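Local coordinates for Ika8 (Synthetic construct, PDB 6G6O), which is a computationally designed, symmetrical eight-bladed beta-propeller of WD40-type repeats, with no known natural biological role, at residues Gln55-Ala60 with Gly71-Thr76; His94-Thr99 with Gly111-Thr116; Glu12-Ala17 with Ser30-Gly35; Asp65-Ser70 with Val77-Ile82. All blocks are in the same frame, centred on the assembly; numbering follows the deposited sequence. Where two conformers were deposited one is given.

Contact 1 (Gln55-Ala60 with Gly71-Thr76); sequences QSEVTA and GAKDGT
K73 reaches across to S56, E57 and T59 along most of its length. Its CB sits 3.2 Å from S56 OG. The bend at chi2 (80°) brings CD to 3.6 Å from T59 CG2. A further bend at chi3 takes CE past E57 OE1, and NZ ends 3.9 Å from E57 OE2 in a long salt bridge. The two charged chains run alongside in the same sense. K73 N gives a weak hydrogen bond to E57 O. T59 OG1 bonds to I98 O of the next repeat. D74 turns its carboxylate over S56 CB. Its OD1 accepts T76 N, which makes an Asx turn, and also T76 OG1, from the same face of its plane. OD2 is linked through a water to Q55 N. Without this carboxylate, as with an alanine here, both T76 donors would probably lose this acceptor and the water its hold on the turn. On the strands, G71 O accepts from T59 N at 2.9 Å, and G71 N gives to A60 O at 3.1 Å. T59 and A60 thus both face G71. This is a classic beta bulge at the end of a WD40 blade hairpin, beside the type I turn A72-G75.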
loop_
_atom_site.group_PDB
_atom_site.type_symbol
_atom_site.label_atom_id
_atom_site.label_comp_id
_atom_site.label_asym_id
_atom_site.label_seq_id
_atom_site.Cartn_x
_atom_site.Cartn_y
_atom_site.Cartn_z
ATOM N N GLN A 55 4.171 19.753 6.615
ATOM C CA GLN A 55 5.061 20.022 7.735
ATOM C C GLN A 55 5.252 18.808 8.632
ATOM O O GLN A 55 5.784 18.947 9.738
ATOM C CB GLN A 55 4.532 21.201 8.554
ATOM C CG GLN A 55 4.393 22.486 7.758
ATOM C CD GLN A 55 5.718 22.975 7.213
ATOM O OE1 GLN A 55 5.834 23.314 6.035
ATOM N NE2 GLN A 55 6.732 23.012 8.071
ATOM N N SER A 56 4.832 17.628 8.178
ATOM C CA SER A 56 4.922 16.409 8.964
ATOM C C SER A 56 5.203 15.244 8.028
ATOM O O SER A 56 5.033 15.349 6.812
ATOM C CB SER A 56 3.637 16.163 9.766
ATOM O OG SER A 56 3.863 15.259 10.832
ATOM N N GLU A 57 5.620 14.124 8.617
ATOM C CA GLU A 57 6.005 12.942 7.853
ATOM C C GLU A 57 4.914 12.523 6.880
ATOM O O GLU A 57 3.774 12.274 7.280
ATOM C CB GLU A 57 6.322 11.789 8.808
ATOM C CG GLU A 57 6.227 10.418 8.153
ATOM C CD GLU A 57 6.458 9.281 9.127
ATOM O OE1 GLU A 57 6.817 9.552 10.289
ATOM O OE2 GLU A 57 6.273 8.114 8.726
ATOM N N VAL A 58 5.271 12.451 5.598
ATOM C CA VAL A 58 4.365 11.918 4.588
ATOM C C VAL A 58 4.137 10.442 4.877
ATOM O O VAL A 58 5.087 9.657 4.956
ATOM C CB VAL A 58 4.932 12.127 3.179
ATOM C CG1 VAL A 58 3.931 11.672 2.129
ATOM C CG2 VAL A 58 5.306 13.580 2.975
ATOM N N THR A 59 2.872 10.054 5.045
ATOM C CA THR A 59 2.549 8.690 5.431
ATOM C C THR A 59 1.915 7.864 4.322
ATOM O O THR A 59 1.976 6.633 4.387
ATOM C CB THR A 59 1.609 8.684 6.647
ATOM O OG1 THR A 59 0.458 9.490 6.371
ATOM C CG2 THR A 59 2.321 9.236 7.870
ATOM N N ALA A 60 1.315 8.497 3.319
ATOM C CA ALA A 60 0.659 7.765 2.247
ATOM C C ALA A 60 0.644 8.622 0.991
ATOM O O ALA A 60 0.568 9.851 1.061
ATOM C CB ALA A 60 -0.769 7.358 2.632
ATOM N N GLY A 71 -1.110 12.231 2.249
ATOM C CA GLY A 71 -1.455 12.397 3.646
ATOM C C GLY A 71 -0.215 12.441 4.511
ATOM O O GLY A 71 0.836 11.931 4.112
ATOM N N ALA A 72 -0.312 13.041 5.695
ATOM C CA ALA A 72 0.844 13.234 6.555
ATOM C C ALA A 72 0.526 12.760 7.968
ATOM O O ALA A 72 -0.584 12.307 8.266
ATOM C CB ALA A 72 1.287 14.701 6.565
ATOM N N LYS A 73 1.524 12.872 8.846
ATOM C CA LYS A 73 1.371 12.472 10.237
ATOM C C LYS A 73 0.599 13.494 11.062
ATOM O O LYS A 73 0.115 13.154 12.147
ATOM C CB LYS A 73 2.746 12.232 10.866
ATOM C CG LYS A 73 2.765 11.194 11.978
ATOM C CD LYS A 73 2.783 9.778 11.424
ATOM C CE LYS A 73 3.714 8.882 12.227
ATOM N NZ LYS A 73 3.764 7.494 11.687
ATOM N N ASP A 74 0.472 14.729 10.582
ATOM C CA ASP A 74 -0.285 15.751 11.290
ATOM C C ASP A 74 -1.759 15.765 10.911
ATOM O O ASP A 74 -2.506 16.607 11.417
ATOM C CB ASP A 74 0.329 17.138 11.050
ATOM C CG ASP A 74 0.413 17.503 9.578
ATOM O OD1 ASP A 74 -0.039 16.709 8.727
ATOM O OD2 ASP A 74 0.936 18.595 9.272
ATOM N N GLY A 75 -2.192 14.863 10.035
ATOM C CA GLY A 75 -3.586 14.753 9.667
ATOM C C GLY A 75 -3.983 15.463 8.394
ATOM O O GLY A 75 -5.144 15.355 7.986
ATOM N N THR A 76 -3.067 16.183 7.755
ATOM C CA THR A 76 -3.404 16.880 6.524
ATOM C C THR A 76 -3.516 15.897 5.367
ATOM O O THR A 76 -2.780 14.911 5.293
ATOM C CB THR A 76 -2.354 17.943 6.205
ATOM O OG1 THR A 76 -1.059 17.333 6.129
ATOM C CG2 THR A 76 -2.342 19.019 7.278
HETATM O O HOH W 1 1.273 19.546 7.040
#

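Contact 2 (His94-Thr99 with Gly111-Thr116); sequences HQSAIT and GAADGT
H94 and T116 meet because of their first torsions. H94 CG lies anti to its carbonyl carbon (chi1 -63°), and T116 OG1 is folded in over its own main chain (chi1 45°). The two side chains run past one another in opposite senses. H94 ND1 then donates to T116 OG1 at 3.0 Å, with the oxygen in the ring plane. This is consistent with the WD40 Asp-His-Ser/Thr-Trp network, in which the histidine before the first strand joins the serine of the second strand to the residues of and just after the next turn. The far nitrogen, H94 NE2, is hydrogen-bonded to S110 OG, so both ends of the ring are held and its rotation is fixed.

S96 meets the turn itself: its OG accepts from D114 N at 3.1 Å. A112 CB is wedged between the two polar groups, 3.2 Å from H94 ND1 and the same distance from S96 OG. The turn A112-G115 is type I, and D114 OD1 accepts T116 N from above the carboxylate plane, an Asx turn. D114 OD2 accepts a hydrogen bond from a water, which itself accepts from Q95 N.

Towards the strands, I98 pairs with A112 as an antiparallel non-hydrogen-bonded pair. T99 N gives to G111 O, while T99 OG1 bonds outside, to V138 O. The T99 methyl CG2 lies against A113 CB at 3.7 Å. At the start of the turn A113 N reaches A97 O at 2.8 Å, and this donor lies in the carbonyl plane.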
loop_
_atom_site.group_PDB
_atom_site.type_symbol
_atom_site.label_atom_id
_atom_site.label_comp_id
_atom_site.label_asym_id
_atom_site.label_seq_id
_atom_site.Cartn_x
_atom_site.Cartn_y
_atom_site.Cartn_z
ATOM N N HIS A 94 -7.931 14.964 8.587
ATOM C CA HIS A 94 -8.265 14.406 9.888
ATOM C C HIS A 94 -7.536 15.154 10.994
ATOM O O HIS A 94 -6.565 15.878 10.758
ATOM C CB HIS A 94 -7.903 12.920 9.956
ATOM C CG HIS A 94 -8.667 12.061 9.001
ATOM N ND1 HIS A 94 -9.456 11.009 9.415
ATOM C CD2 HIS A 94 -8.750 12.082 7.650
ATOM C CE1 HIS A 94 -9.994 10.422 8.362
ATOM N NE2 HIS A 94 -9.583 11.054 7.279
ATOM N N GLN A 95 -8.020 14.964 12.219
ATOM C CA GLN A 95 -7.386 15.521 13.402
ATOM C C GLN A 95 -6.269 14.637 13.940
ATOM O O GLN A 95 -5.521 15.074 14.820
ATOM C CB GLN A 95 -8.430 15.756 14.502
ATOM C CG GLN A 95 -9.377 16.922 14.236
ATOM C CD GLN A 95 -10.363 16.642 13.115
ATOM O OE1 GLN A 95 -10.757 15.496 12.891
ATOM N NE2 GLN A 95 -10.763 17.688 12.402
ATOM N N SER A 96 -6.140 13.416 13.434
ATOM C CA SER A 96 -5.098 12.482 13.829
ATOM C C SER A 96 -4.295 12.071 12.597
ATOM O O SER A 96 -4.604 12.458 11.470
ATOM C CB SER A 96 -5.702 11.265 14.535
ATOM O OG SER A 96 -6.048 10.254 13.608
ATOM N N ALA A 97 -3.260 11.267 12.825
ATOM C CA ALA A 97 -2.322 10.927 11.762
ATOM C C ALA A 97 -3.003 10.132 10.656
ATOM O O ALA A 97 -3.671 9.125 10.915
ATOM C CB ALA A 97 -1.147 10.132 12.334
ATOM N N ILE A 98 -2.828 10.589 9.415
ATOM C CA ILE A 98 -3.291 9.829 8.260
ATOM C C ILE A 98 -2.495 8.536 8.164
ATOM O O ILE A 98 -1.258 8.553 8.123
ATOM C CB ILE A 98 -3.156 10.658 6.975
ATOM C CG1 ILE A 98 -3.940 11.964 7.094
ATOM C CG2 ILE A 98 -3.622 9.853 5.772
ATOM C CD1 ILE A 98 -5.381 11.772 7.500
ATOM N N THR A 99 -3.198 7.406 8.136
ATOM C CA THR A 99 -2.551 6.105 8.070
ATOM C C THR A 99 -2.933 5.292 6.843
ATOM O O THR A 99 -2.298 4.263 6.587
ATOM C CB THR A 99 -2.867 5.278 9.328
ATOM O OG1 THR A 99 -4.263 4.962 9.362
ATOM C CG2 THR A 99 -2.501 6.050 10.581
ATOM N N GLY A 111 -8.023 7.108 5.853
ATOM C CA GLY A 111 -8.108 6.565 7.188
ATOM C C GLY A 111 -7.115 7.246 8.112
ATOM O O GLY A 111 -6.102 7.784 7.674
ATOM N N ALA A 112 -7.420 7.223 9.406
ATOM C CA ALA A 112 -6.610 7.913 10.397
ATOM C C ALA A 112 -6.258 6.965 11.533
ATOM O O ALA A 112 -6.825 5.878 11.668
ATOM C CB ALA A 112 -7.327 9.151 10.942
ATOM N N ALA A 113 -5.308 7.403 12.363
ATOM C CA ALA A 113 -4.838 6.586 13.475
ATOM C C ALA A 113 -5.844 6.515 14.616
ATOM O O ALA A 113 -5.754 5.607 15.449
ATOM C CB ALA A 113 -3.502 7.120 13.994
ATOM N N ASP A 114 -6.787 7.452 14.684
ATOM C CA ASP A 114 -7.849 7.372 15.676
ATOM C C ASP A 114 -8.999 6.481 15.230
ATOM O O ASP A 114 -9.948 6.288 15.997
ATOM C CB ASP A 114 -8.367 8.776 16.015
ATOM C CG ASP A 114 -8.933 9.514 14.809
ATOM O OD1 ASP A 114 -9.070 8.911 13.724
ATOM O OD2 ASP A 114 -9.247 10.715 14.953
ATOM N N GLY A 115 -8.935 5.938 14.016
ATOM C CA GLY A 115 -9.970 5.083 13.483
ATOM C C GLY A 115 -10.933 5.766 12.542
ATOM O O GLY A 115 -11.735 5.078 11.900
ATOM N N THR A 116 -10.873 7.088 12.431
ATOM C CA THR A 116 -11.825 7.814 11.606
ATOM C C THR A 116 -11.561 7.573 10.126
ATOM O O THR A 116 -10.413 7.445 9.694
ATOM C CB THR A 116 -11.758 9.310 11.911
ATOM O OG1 THR A 116 -10.389 9.726 11.969
ATOM C CG2 THR A 116 -12.428 9.609 13.244
HETATM O O HOH W 2 -9.804 12.394 13.022
#

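Contact 3 (Glu12-Ala17 with Ser30-Gly35); sequences EGHQSA and SGAADG
A33 N donates to A17 O at 2.9 Å, nearly along the C=O axis. A second, weak bond runs from D34 N to S16 OG at 3.0 Å. A water makes the third link: it accepts from Q15 N and donates to D34 OD2 at 3.1 Å. D34 OD1 in turn bonds T36 OG1, just after the turn. T36 OG1 is also the partner of H14 ND1, so it links the histidine to the aspartate.

These bonds fix the loop that leads into the first blade strand against the type I turn A32-G35, closed by G35 N to A32 O. The pattern is consistent with the Asp-His-Ser/Thr-Trp network of WD40 repeats. Here T36 OG1 stands between H14 ND1 and D34 OD1, which do not touch each other. The spacing of H14 NE2 and S30 OG is too short in the model to be read as a bond. S30 OG is hydrogen-bonded to W40 NE1 in the third strand.

Around this polar group the packing is carried by A32. Its CB lies 3.5 Å from H14 ND1, and the H14 ring passes it obliquely. The same methyl also touches S16 OG and A17 O. A33 CB sits further out, 3.9 Å from A17 O.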
loop_
_atom_site.group_PDB
_atom_site.type_symbol
_atom_site.label_atom_id
_atom_site.label_comp_id
_atom_site.label_asym_id
_atom_site.label_seq_id
_atom_site.Cartn_x
_atom_site.Cartn_y
_atom_site.Cartn_z
ATOM N N GLU A 12 18.443 11.268 -6.720
ATOM C CA GLU A 12 19.144 11.676 -5.505
ATOM C C GLU A 12 18.386 11.252 -4.251
ATOM O O GLU A 12 18.999 10.822 -3.266
ATOM C CB GLU A 12 19.373 13.187 -5.511
ATOM C CG GLU A 12 20.621 13.615 -4.754
ATOM C CD GLU A 12 20.672 15.108 -4.492
ATOM O OE1 GLU A 12 20.215 15.885 -5.357
ATOM O OE2 GLU A 12 21.172 15.503 -3.417
ATOM N N GLY A 13 17.064 11.363 -4.264
ATOM C CA GLY A 13 16.269 10.955 -3.123
ATOM C C GLY A 13 16.097 12.063 -2.101
ATOM O O GLY A 13 16.210 13.257 -2.392
ATOM N N HIS A 14 15.829 11.643 -0.868
ATOM C CA HIS A 14 15.496 12.548 0.221
ATOM C C HIS A 14 16.558 12.491 1.311
ATOM O O HIS A 14 17.405 11.594 1.348
ATOM C CB HIS A 14 14.121 12.210 0.814
ATOM C CG HIS A 14 13.007 12.245 -0.184
ATOM N ND1 HIS A 14 11.983 13.164 -0.122
ATOM C CD2 HIS A 14 12.755 11.473 -1.267
ATOM C CE1 HIS A 14 11.148 12.956 -1.124
ATOM N NE2 HIS A 14 11.593 11.937 -1.833
ATOM N N GLN A 15 16.492 13.470 2.212
ATOM C CA GLN A 15 17.385 13.556 3.358
ATOM C C GLN A 15 16.864 12.801 4.571
ATOM O O GLN A 15 17.488 12.858 5.635
ATOM C CB GLN A 15 17.616 15.023 3.730
ATOM C CG GLN A 15 18.175 15.865 2.596
ATOM C CD GLN A 15 19.511 15.349 2.098
ATOM O OE1 GLN A 15 19.617 14.842 0.982
ATOM N NE2 GLN A 15 20.541 15.478 2.927
ATOM N N SER A 16 15.739 12.103 4.440
ATOM C CA SER A 16 15.188 11.314 5.532
ATOM C C SER A 16 14.510 10.086 4.947
ATOM O O SER A 16 14.350 9.963 3.730
ATOM C CB SER A 16 14.213 12.134 6.385
ATOM O OG SER A 16 13.038 12.444 5.661
ATOM N N ALA A 17 14.103 9.181 5.838
ATOM C CA ALA A 17 13.567 7.889 5.433
ATOM C C ALA A 17 12.413 8.046 4.454
ATOM O O ALA A 17 11.587 8.953 4.581
ATOM C CB ALA A 17 13.100 7.105 6.663
ATOM N N SER A 30 7.695 10.512 -4.385
ATOM C CA SER A 30 8.231 9.957 -3.152
ATOM C C SER A 30 8.015 10.935 -2.008
ATOM O O SER A 30 8.163 12.148 -2.178
ATOM C CB SER A 30 9.722 9.632 -3.297
ATOM O OG SER A 30 10.489 10.812 -3.456
ATOM N N GLY A 31 7.653 10.401 -0.846
ATOM C CA GLY A 31 7.508 11.195 0.357
ATOM C C GLY A 31 8.440 10.682 1.436
ATOM O O GLY A 31 8.728 9.487 1.510
ATOM N N ALA A 32 8.912 11.597 2.273
ATOM C CA ALA A 32 9.891 11.278 3.298
ATOM C C ALA A 32 9.355 11.645 4.677
ATOM O O ALA A 32 8.355 12.353 4.818
ATOM C CB ALA A 32 11.220 11.995 3.033
ATOM N N ALA A 33 10.051 11.153 5.705
ATOM C CA ALA A 33 9.617 11.364 7.079
ATOM C C ALA A 33 9.746 12.816 7.523
ATOM O O ALA A 33 9.180 13.183 8.557
ATOM C CB ALA A 33 10.408 10.460 8.023
ATOM N N ASP A 34 10.476 13.645 6.782
ATOM C CA ASP A 34 10.597 15.056 7.116
ATOM C C ASP A 34 9.518 15.910 6.461
ATOM O O ASP A 34 9.562 17.140 6.573
ATOM C CB ASP A 34 11.989 15.579 6.738
ATOM C CG ASP A 34 12.336 15.346 5.279
ATOM O OD1 ASP A 34 11.454 14.940 4.496
ATOM O OD2 ASP A 34 13.507 15.573 4.913
ATOM N N GLY A 35 8.552 15.287 5.787
ATOM C CA GLY A 35 7.490 16.004 5.120
ATOM C C GLY A 35 7.755 16.346 3.674
ATOM O O GLY A 35 6.852 16.855 3.000
HETATM O O HOH W 3 14.593 15.569 2.035
#

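Contact 4 (Asp65-Ser70 with Val77-Ile82); sequences DNIVVS and VKVWYI
The W80 indole has V68 CG1 over one face of its six-membered ring, near the ring centre, in a CH-pi contact. S70 CB lies at the ring edge, in plane, and W80 NE1 gives a weak hydrogen bond to S70 OG at 3.5 Å. The ring also stacks with H51. W80 CG stands between its backbone N and carbonyl carbon (chi1 41°), which swings the indole back over V68. The Y81 ring meets N66: CD1 is 3.4 Å from N66 O, and CE1 is 3.7 Å from N66 CB.

The backbones form an antiparallel hairpin, the second and third strands of a WD40 propeller blade. V68 with W80 and S70 with K78 are hydrogen-bonded pairs. I82 N extends the pattern to N66 O. S70 OG has a further partner in H54 NE2, the WD40 histidine.

Loss of the indole to an alanine would probably strip V68 CG1 of its aromatic cover, open a gap towards I37 and V39 and cost S70 OG a weak donor.

On the face that bears I67, V69, V79 and Y81, I67 CG2 touches V79 CG1 at 3.6 Å. V69 CG1 also touches V77 CG1 at 3.7 Å. F103 of the next blade packs on I67 and V69.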
loop_
_atom_site.group_PDB
_atom_site.type_symbol
_atom_site.label_atom_id
_atom_site.label_comp_id
_atom_site.label_asym_id
_atom_site.label_seq_id
_atom_site.Cartn_x
_atom_site.Cartn_y
_atom_site.Cartn_z
ATOM N N ASP A 65 -3.713 9.210 -12.751
ATOM C CA ASP A 65 -3.795 10.140 -13.872
ATOM C C ASP A 65 -2.777 11.264 -13.709
ATOM O O ASP A 65 -1.572 11.041 -13.864
ATOM C CB ASP A 65 -5.214 10.700 -14.011
ATOM C CG ASP A 65 -6.225 9.633 -14.396
ATOM O OD1 ASP A 65 -5.834 8.650 -15.061
ATOM O OD2 ASP A 65 -7.411 9.774 -14.031
ATOM N N ASN A 66 -3.245 12.473 -13.394
ATOM C CA ASN A 66 -2.361 13.609 -13.160
ATOM C C ASN A 66 -2.593 14.241 -11.793
ATOM O O ASN A 66 -2.215 15.395 -11.571
ATOM C CB ASN A 66 -2.523 14.654 -14.263
ATOM C CG ASN A 66 -1.911 14.210 -15.573
ATOM O OD1 ASN A 66 -0.778 13.731 -15.609
ATOM N ND2 ASN A 66 -2.659 14.364 -16.659
ATOM N N ILE A 67 -3.202 13.502 -10.871
ATOM C CA ILE A 67 -3.556 14.005 -9.551
ATOM C C ILE A 67 -2.932 13.092 -8.509
ATOM O O ILE A 67 -3.097 11.868 -8.569
ATOM C CB ILE A 67 -5.082 14.085 -9.370
ATOM C CG1 ILE A 67 -5.669 15.145 -10.304
ATOM C CG2 ILE A 67 -5.437 14.373 -7.921
ATOM C CD1 ILE A 67 -7.174 15.093 -10.422
ATOM N N VAL A 68 -2.215 13.685 -7.561
ATOM C CA VAL A 68 -1.605 12.952 -6.462
ATOM C C VAL A 68 -2.218 13.440 -5.157
ATOM O O VAL A 68 -2.330 14.649 -4.928
ATOM C CB VAL A 68 -0.072 13.103 -6.458
ATOM C CG1 VAL A 68 0.309 14.545 -6.641
ATOM C CG2 VAL A 68 0.513 12.561 -5.163
ATOM N N VAL A 69 -2.641 12.494 -4.323
ATOM C CA VAL A 69 -3.172 12.774 -2.995
ATOM C C VAL A 69 -2.137 12.319 -1.978
ATOM O O VAL A 69 -1.635 11.192 -2.058
ATOM C CB VAL A 69 -4.520 12.071 -2.770
ATOM C CG1 VAL A 69 -5.133 12.509 -1.453
ATOM C CG2 VAL A 69 -5.459 12.366 -3.926
ATOM N N SER A 70 -1.812 13.195 -1.030
ATOM C CA SER A 70 -0.774 12.923 -0.046
ATOM C C SER A 70 -1.305 13.193 1.352
ATOM O O SER A 70 -1.883 14.254 1.608
ATOM C CB SER A 70 0.473 13.773 -0.311
ATOM O OG SER A 70 0.254 15.128 0.038
ATOM N N VAL A 77 -4.464 16.161 4.472
ATOM C CA VAL A 77 -4.594 15.442 3.212
ATOM C C VAL A 77 -4.640 16.485 2.109
ATOM O O VAL A 77 -5.522 17.352 2.109
ATOM C CB VAL A 77 -5.845 14.551 3.167
ATOM C CG1 VAL A 77 -5.752 13.571 2.008
ATOM C CG2 VAL A 77 -6.022 13.809 4.479
ATOM N N LYS A 78 -3.690 16.416 1.180
ATOM C CA LYS A 78 -3.555 17.415 0.132
ATOM C C LYS A 78 -3.743 16.770 -1.232
ATOM O O LYS A 78 -3.331 15.628 -1.456
ATOM C CB LYS A 78 -2.193 18.115 0.211
ATOM C CG LYS A 78 -1.981 18.864 1.518
ATOM C CD LYS A 78 -0.596 19.490 1.612
ATOM C CE LYS A 78 -0.440 20.662 0.659
ATOM N NZ LYS A 78 0.806 21.431 0.934
ATOM N N VAL A 79 -4.380 17.514 -2.133
ATOM C CA VAL A 79 -4.638 17.089 -3.505
ATOM C C VAL A 79 -4.024 18.137 -4.422
ATOM O O VAL A 79 -4.385 19.319 -4.345
ATOM C CB VAL A 79 -6.143 16.935 -3.777
ATOM C CG1 VAL A 79 -6.389 16.547 -5.223
ATOM C CG2 VAL A 79 -6.754 15.914 -2.827
ATOM N N TRP A 80 -3.098 17.718 -5.281
ATOM C CA TRP A 80 -2.366 18.691 -6.077
ATOM C C TRP A 80 -2.039 18.129 -7.454
ATOM O O TRP A 80 -2.068 16.918 -7.685
ATOM C CB TRP A 80 -1.085 19.154 -5.366
ATOM C CG TRP A 80 -0.309 18.079 -4.665
ATOM C CD1 TRP A 80 -0.611 17.493 -3.471
ATOM C CD2 TRP A 80 0.923 17.492 -5.100
ATOM N NE1 TRP A 80 0.347 16.563 -3.144
ATOM C CE2 TRP A 80 1.300 16.544 -4.127
ATOM C CE3 TRP A 80 1.740 17.668 -6.223
ATOM C CZ2 TRP A 80 2.457 15.775 -4.242
ATOM C CZ3 TRP A 80 2.888 16.905 -6.336
ATOM C CH2 TRP A 80 3.236 15.971 -5.351
ATOM N N TYR A 81 -1.727 19.048 -8.367
ATOM C CA TYR A 81 -1.411 18.715 -9.749
ATOM C C TYR A 81 0.034 18.240 -9.856
ATOM O O TYR A 81 0.949 18.895 -9.351
ATOM C CB TYR A 81 -1.641 19.940 -10.636
ATOM C CG TYR A 81 -1.562 19.683 -12.123
ATOM C CD1 TYR A 81 -2.215 18.604 -12.700
ATOM C CD2 TYR A 81 -0.849 20.540 -12.953
ATOM C CE1 TYR A 81 -2.148 18.376 -14.060
ATOM C CE2 TYR A 81 -0.778 20.319 -14.313
ATOM C CZ TYR A 81 -1.427 19.237 -14.861
ATOM O OH TYR A 81 -1.359 19.017 -16.215
ATOM N N ILE A 82 0.238 17.101 -10.520
ATOM C CA ILE A 82 1.581 16.537 -10.612
ATOM C C ILE A 82 2.501 17.435 -11.432
ATOM O O ILE A 82 3.708 17.504 -11.167
ATOM C CB ILE A 82 1.521 15.107 -11.186
ATOM C CG1 ILE A 82 2.890 14.432 -11.089
ATOM C CG2 ILE A 82 1.023 15.115 -12.623
ATOM C CD1 ILE A 82 3.372 14.257 -9.674
#

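Overall arrangement
Contacts 1, 2 and 3 are the same corner of three successive repeats: a loop or first strand meets the turn after the second strand. All three are partly buried, and their chemistry is mostly polar. Contact 1 touches contact 3 on one flank, through V58 N and A32 O, and contact 2 on the other, where G75 O reaches H94 N. Such links sew neighbouring blades together. Contact 4 differs. It is buried, and its side chains are largely apolar, though its backbones are joined by hydrogen bonds. It shares strand 67-72 with contact 1 and lies one strand further across the same blade, between its second and third strands. V77 brings it against I98 of contact 2. Contacts 2 and 3 do not touch.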